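Local coordinates for integron gene cassette protein HFX_CASS2 (Uncultured bacterium, PDB 3FXH) that is of unknown function but forms an all-helical two-chain assembly, encoded by an integron gene cassette of the mobile metagenome, at residues I38-M48 / F62-T73. Sequence-based numbering, arbitrary orientation.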
loop_
_atom_site.group_PDB
_atom_site.type_symbol
_atom_site.label_atom_id
_atom_site.label_comp_id
_atom_site.label_asym_id
_atom_site.label_seq_id
_atom_site.Cartn_x
_atom_site.Cartn_y
_atom_site.Cartn_z
ATOM N N ILE A 38 -2.331 2.994 -7.919
ATOM C CA ILE A 38 -2.901 4.067 -7.125
ATOM C C ILE A 38 -1.766 4.928 -6.606
ATOM O O ILE A 38 -1.865 6.159 -6.631
ATOM C CB ILE A 38 -3.775 3.546 -5.969
ATOM C CG1 ILE A 38 -5.043 2.894 -6.517
ATOM C CG2 ILE A 38 -4.176 4.694 -5.043
ATOM C CD1 ILE A 38 -5.954 2.329 -5.391
ATOM N N CYS A 39 -0.672 4.302 -6.161
ATOM C CA CYS A 39 0.486 5.106 -5.760
ATOM C C CYS A 39 0.919 6.030 -6.893
ATOM O O CYS A 39 1.192 7.203 -6.661
ATOM C CB CYS A 39 1.654 4.235 -5.299
ATOM S SG CYS A 39 1.395 3.509 -3.661
ATOM N N ARG A 40 0.988 5.514 -8.116
ATOM C CA ARG A 40 1.314 6.390 -9.267
ATOM C C ARG A 40 0.325 7.547 -9.410
ATOM O O ARG A 40 0.732 8.676 -9.666
ATOM C CB ARG A 40 1.345 5.620 -10.587
ATOM C CG ARG A 40 2.389 4.532 -10.682
ATOM C CD ARG A 40 2.316 3.897 -12.061
ATOM N NE ARG A 40 2.740 4.848 -13.096
ATOM C CZ ARG A 40 2.289 4.855 -14.345
ATOM N NH1 ARG A 40 1.391 3.958 -14.726
ATOM N NH2 ARG A 40 2.730 5.765 -15.218
ATOM N N LEU A 41 -0.974 7.271 -9.280
ATOM C CA LEU A 41 -1.961 8.350 -9.378
ATOM C C LEU A 41 -1.673 9.395 -8.319
ATOM O O LEU A 41 -1.695 10.588 -8.592
ATOM C CB LEU A 41 -3.391 7.823 -9.196
ATOM C CG LEU A 41 -3.855 6.871 -10.286
ATOM C CD1 LEU A 41 -5.195 6.235 -9.930
ATOM C CD2 LEU A 41 -3.953 7.658 -11.595
ATOM N N VAL A 42 -1.397 8.941 -7.100
ATOM C CA VAL A 42 -1.117 9.867 -6.004
ATOM C C VAL A 42 0.155 10.667 -6.278
ATOM O O VAL A 42 0.205 11.875 -6.013
ATOM C CB VAL A 42 -1.040 9.114 -4.656
ATOM C CG1 VAL A 42 -0.539 10.018 -3.546
ATOM C CG2 VAL A 42 -2.431 8.508 -4.318
ATOM N N ASP A 43 1.165 10.008 -6.842
ATOM C CA ASP A 43 2.425 10.686 -7.187
ATOM C C ASP A 43 2.194 11.842 -8.152
ATOM O O ASP A 43 2.932 12.828 -8.159
ATOM C CB ASP A 43 3.427 9.697 -7.798
ATOM C CG ASP A 43 4.853 10.202 -7.742
ATOM O OD1 ASP A 43 5.252 10.754 -6.700
ATOM O OD2 ASP A 43 5.590 10.037 -8.735
ATOM N N SER A 44 1.164 11.719 -8.971
ATOM C CA SER A 44 0.857 12.745 -9.954
ATOM C C SER A 44 -0.134 13.774 -9.402
ATOM O O SER A 44 -0.626 14.630 -10.136
ATOM C CB SER A 44 0.283 12.094 -11.210
ATOM O OG SER A 44 1.268 11.323 -11.871
ATOM N N GLY A 45 -0.438 13.670 -8.111
ATOM C CA GLY A 45 -1.299 14.628 -7.447
ATOM C C GLY A 45 -2.790 14.381 -7.603
ATOM O O GLY A 45 -3.588 15.258 -7.282
ATOM N N HIS A 46 -3.176 13.199 -8.082
ATOM C CA HIS A 46 -4.596 12.878 -8.208
ATOM C C HIS A 46 -5.179 12.499 -6.859
ATOM O O HIS A 46 -4.481 12.029 -5.962
ATOM C CB HIS A 46 -4.847 11.758 -9.230
ATOM C CG HIS A 46 -4.297 12.057 -10.589
ATOM N ND1 HIS A 46 -4.794 13.065 -11.385
ATOM C CD2 HIS A 46 -3.275 11.498 -11.281
ATOM C CE1 HIS A 46 -4.108 13.111 -12.514
ATOM N NE2 HIS A 46 -3.183 12.169 -12.478
ATOM N N SER A 47 -6.478 12.703 -6.728
ATOM C CA SER A 47 -7.139 12.525 -5.457
ATOM C C SER A 47 -8.546 12.046 -5.748
ATOM O O SER A 47 -9.041 12.197 -6.864
ATOM C CB SER A 47 -7.203 13.879 -4.736
ATOM O OG SER A 47 -7.448 13.719 -3.354
HETATM N N MSE A 48 -9.204 11.492 -4.740
HETATM C CA MSE A 48 -10.624 11.191 -4.868
HETATM C C MSE A 48 -11.321 11.561 -3.566
HETATM O O MSE A 48 -10.728 11.434 -2.495
HETATM C CB MSE A 48 -10.832 9.705 -5.175
HETATM C CG MSE A 48 -12.311 9.288 -5.280
HETATM SE SE MSE A 48 -12.419 7.407 -5.804
HETATM C CE MSE A 48 -11.841 7.557 -7.695
ATOM N N PHE A 62 -15.185 0.525 -8.637
ATOM C CA PHE A 62 -14.084 1.423 -8.326
ATOM C C PHE A 62 -12.923 1.179 -9.287
ATOM O O PHE A 62 -12.350 2.113 -9.846
ATOM C CB PHE A 62 -13.645 1.223 -6.881
ATOM C CG PHE A 62 -12.364 1.904 -6.535
ATOM C CD1 PHE A 62 -12.263 3.294 -6.554
ATOM C CD2 PHE A 62 -11.254 1.159 -6.166
ATOM C CE1 PHE A 62 -11.065 3.931 -6.221
ATOM C CE2 PHE A 62 -10.041 1.790 -5.830
ATOM C CZ PHE A 62 -9.949 3.177 -5.860
ATOM N N ILE A 63 -12.591 -0.082 -9.508
ATOM C CA ILE A 63 -11.433 -0.382 -10.361
ATOM C C ILE A 63 -11.704 -0.006 -11.818
ATOM O O ILE A 63 -10.882 0.635 -12.468
ATOM C CB ILE A 63 -10.970 -1.838 -10.216
ATOM C CG1 ILE A 63 -10.539 -2.104 -8.771
ATOM C CG2 ILE A 63 -9.783 -2.108 -11.134
ATOM C CD1 ILE A 63 -9.373 -1.250 -8.343
ATOM N N ALA A 64 -12.873 -0.384 -12.320
ATOM C CA ALA A 64 -13.283 0.010 -13.667
ATOM C C ALA A 64 -13.204 1.525 -13.843
ATOM O O ALA A 64 -12.755 2.022 -14.878
ATOM C CB ALA A 64 -14.692 -0.486 -13.955
ATOM N N PHE A 65 -13.655 2.260 -12.833
ATOM C CA PHE A 65 -13.622 3.709 -12.892
ATOM C C PHE A 65 -12.194 4.235 -13.078
ATOM O O PHE A 65 -11.955 5.085 -13.937
ATOM C CB PHE A 65 -14.286 4.339 -11.660
ATOM C CG PHE A 65 -14.238 5.841 -11.660
ATOM C CD1 PHE A 65 -13.144 6.513 -11.123
ATOM C CD2 PHE A 65 -15.277 6.584 -12.211
ATOM C CE1 PHE A 65 -13.081 7.890 -11.135
ATOM C CE2 PHE A 65 -15.231 7.968 -12.223
ATOM C CZ PHE A 65 -14.134 8.625 -11.681
ATOM N N LEU A 66 -11.254 3.728 -12.277
ATOM C CA LEU A 66 -9.856 4.134 -12.390
ATOM C C LEU A 66 -9.303 3.777 -13.762
ATOM O O LEU A 66 -8.615 4.580 -14.399
ATOM C CB LEU A 66 -9.001 3.445 -11.318
ATOM C CG LEU A 66 -9.251 3.763 -9.842
ATOM C CD1 LEU A 66 -8.162 3.108 -8.997
ATOM C CD2 LEU A 66 -9.299 5.260 -9.589
ATOM N N ALA A 67 -9.589 2.554 -14.197
ATOM C CA ALA A 67 -9.087 2.053 -15.476
ATOM C C ALA A 67 -9.508 2.976 -16.612
ATOM O O ALA A 67 -8.755 3.202 -17.565
ATOM C CB ALA A 67 -9.607 0.636 -15.727
ATOM N N GLU A 68 -10.720 3.506 -16.498
ATOM C CA GLU A 68 -11.310 4.325 -17.540
ATOM C C GLU A 68 -10.849 5.767 -17.413
ATOM O O GLU A 68 -10.360 6.354 -18.377
ATOM C CB GLU A 68 -12.837 4.254 -17.464
ATOM C CG GLU A 68 -13.549 5.114 -18.495
ATOM C CD GLU A 68 -13.399 4.571 -19.900
ATOM O OE1 GLU A 68 -13.900 3.458 -20.163
ATOM O OE2 GLU A 68 -12.782 5.259 -20.741
ATOM N N LYS A 69 -11.002 6.344 -16.225
ATOM C CA LYS A 69 -10.627 7.743 -16.034
ATOM C C LYS A 69 -9.156 7.972 -16.358
ATOM O O LYS A 69 -8.793 8.957 -17.004
ATOM C CB LYS A 69 -10.927 8.212 -14.606
ATOM C CG LYS A 69 -10.428 9.625 -14.319
ATOM C CD LYS A 69 -11.104 10.221 -13.103
ATOM C CE LYS A 69 -10.914 11.725 -13.039
ATOM N NZ LYS A 69 -11.762 12.332 -11.976
ATOM N N TYR A 70 -8.309 7.055 -15.909
ATOM C CA TYR A 70 -6.873 7.231 -16.055
ATOM C C TYR A 70 -6.270 6.356 -17.148
ATOM O O TYR A 70 -5.073 6.072 -17.136
ATOM C CB TYR A 70 -6.197 6.992 -14.710
ATOM C CG TYR A 70 -6.706 7.944 -13.664
ATOM C CD1 TYR A 70 -6.347 9.286 -13.686
ATOM C CD2 TYR A 70 -7.582 7.514 -12.675
ATOM C CE1 TYR A 70 -6.822 10.168 -12.727
ATOM C CE2 TYR A 70 -8.063 8.388 -11.719
ATOM C CZ TYR A 70 -7.685 9.708 -11.745
ATOM O OH TYR A 70 -8.172 10.564 -10.788
ATOM N N SER A 71 -7.101 5.972 -18.113
ATOM C CA SER A 71 -6.703 5.036 -19.157
ATOM C C SER A 71 -5.487 5.503 -19.958
ATOM O O SER A 71 -4.796 4.687 -20.554
ATOM C CB SER A 71 -7.875 4.762 -20.104
ATOM O OG SER A 71 -8.236 5.936 -20.803
ATOM N N SER A 72 -5.226 6.809 -19.978
ATOM C CA SER A 72 -4.072 7.339 -20.716
ATOM C C SER A 72 -2.731 7.019 -20.046
ATOM O O SER A 72 -1.690 7.040 -20.699
ATOM C CB SER A 72 -4.192 8.854 -20.910
ATOM O OG SER A 72 -3.784 9.546 -19.741
ATOM N N THR A 73 -2.741 6.713 -18.748
ATOM C CA THR A 73 -1.479 6.529 -18.045
ATOM C C THR A 73 -1.419 5.241 -17.240
ATOM O O THR A 73 -0.337 4.690 -17.033
ATOM C CB THR A 73 -1.149 7.720 -17.110
ATOM O OG1 THR A 73 -2.137 7.816 -16.077
ATOM C CG2 THR A 73 -1.093 9.040 -17.901
HETATM O O HOH W 1 2.058 5.565 -18.226
HETATM O O HOH W 2 -7.884 13.039 -11.341
HETATM O O HOH W 3 -9.595 10.245 -8.662
#
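Leu41 CD2 sits over one face of the Tyr70 ring, 3.6 Å from the Tyr70 ring centroid and only 19° off the ring normal, which identifies a CH-pi contact. Beyond it the Tyr70 edge turns toward the His46 ring in a tilted edge-to-face pair (planes at 53°), and Tyr70 CE1 lies over the centre of the imidazole. Leu41 on Tyr70 opens the tightly filled apolar side, with Leu41 CD2 only 3.5 Å from Tyr70 CG, and a cluster round Met48 continues it. Selenomethionine Met48, extended until its bend at chi3, brings SE to the edge of the Phe62 ring, 3.8 Å from Phe62 CE1, a Met-aromatic contact, while Met48 CE reaches Phe65 CE1 at 3.7 Å and also touches Leu66. Ile38 CD1 meets the Phe62 ring edge as well, and Ile38 CG1 packs on Leu66 CD1; helix 116-131 adds Ala120 against both Ile38 and Phe62.

Toward solvent, water takes over. Two waters in the Tyr70 ring plane each lie 2.6 Å from Tyr70 OH, one linking it to Ser47 O, the other weakly to His46 ND1. A phenylalanine here has no hydroxyl, and both waters would probably lose the partner through which they tie the ring to segment 38-48. Arg40 NH1 donates to Thr73 O (3.0 Å), and a water joins Arg40 NH2 to the same oxygen; Arg40 NE bonds Gly111 O of the second subunit. Segments 38-43 and 62-69 lie at 50° with axes 12.4 Å apart, bridged by long side chains and the loop after Gly45, C-prime residue of the Schellman motif ending helix 24-43 in this all-helical fold.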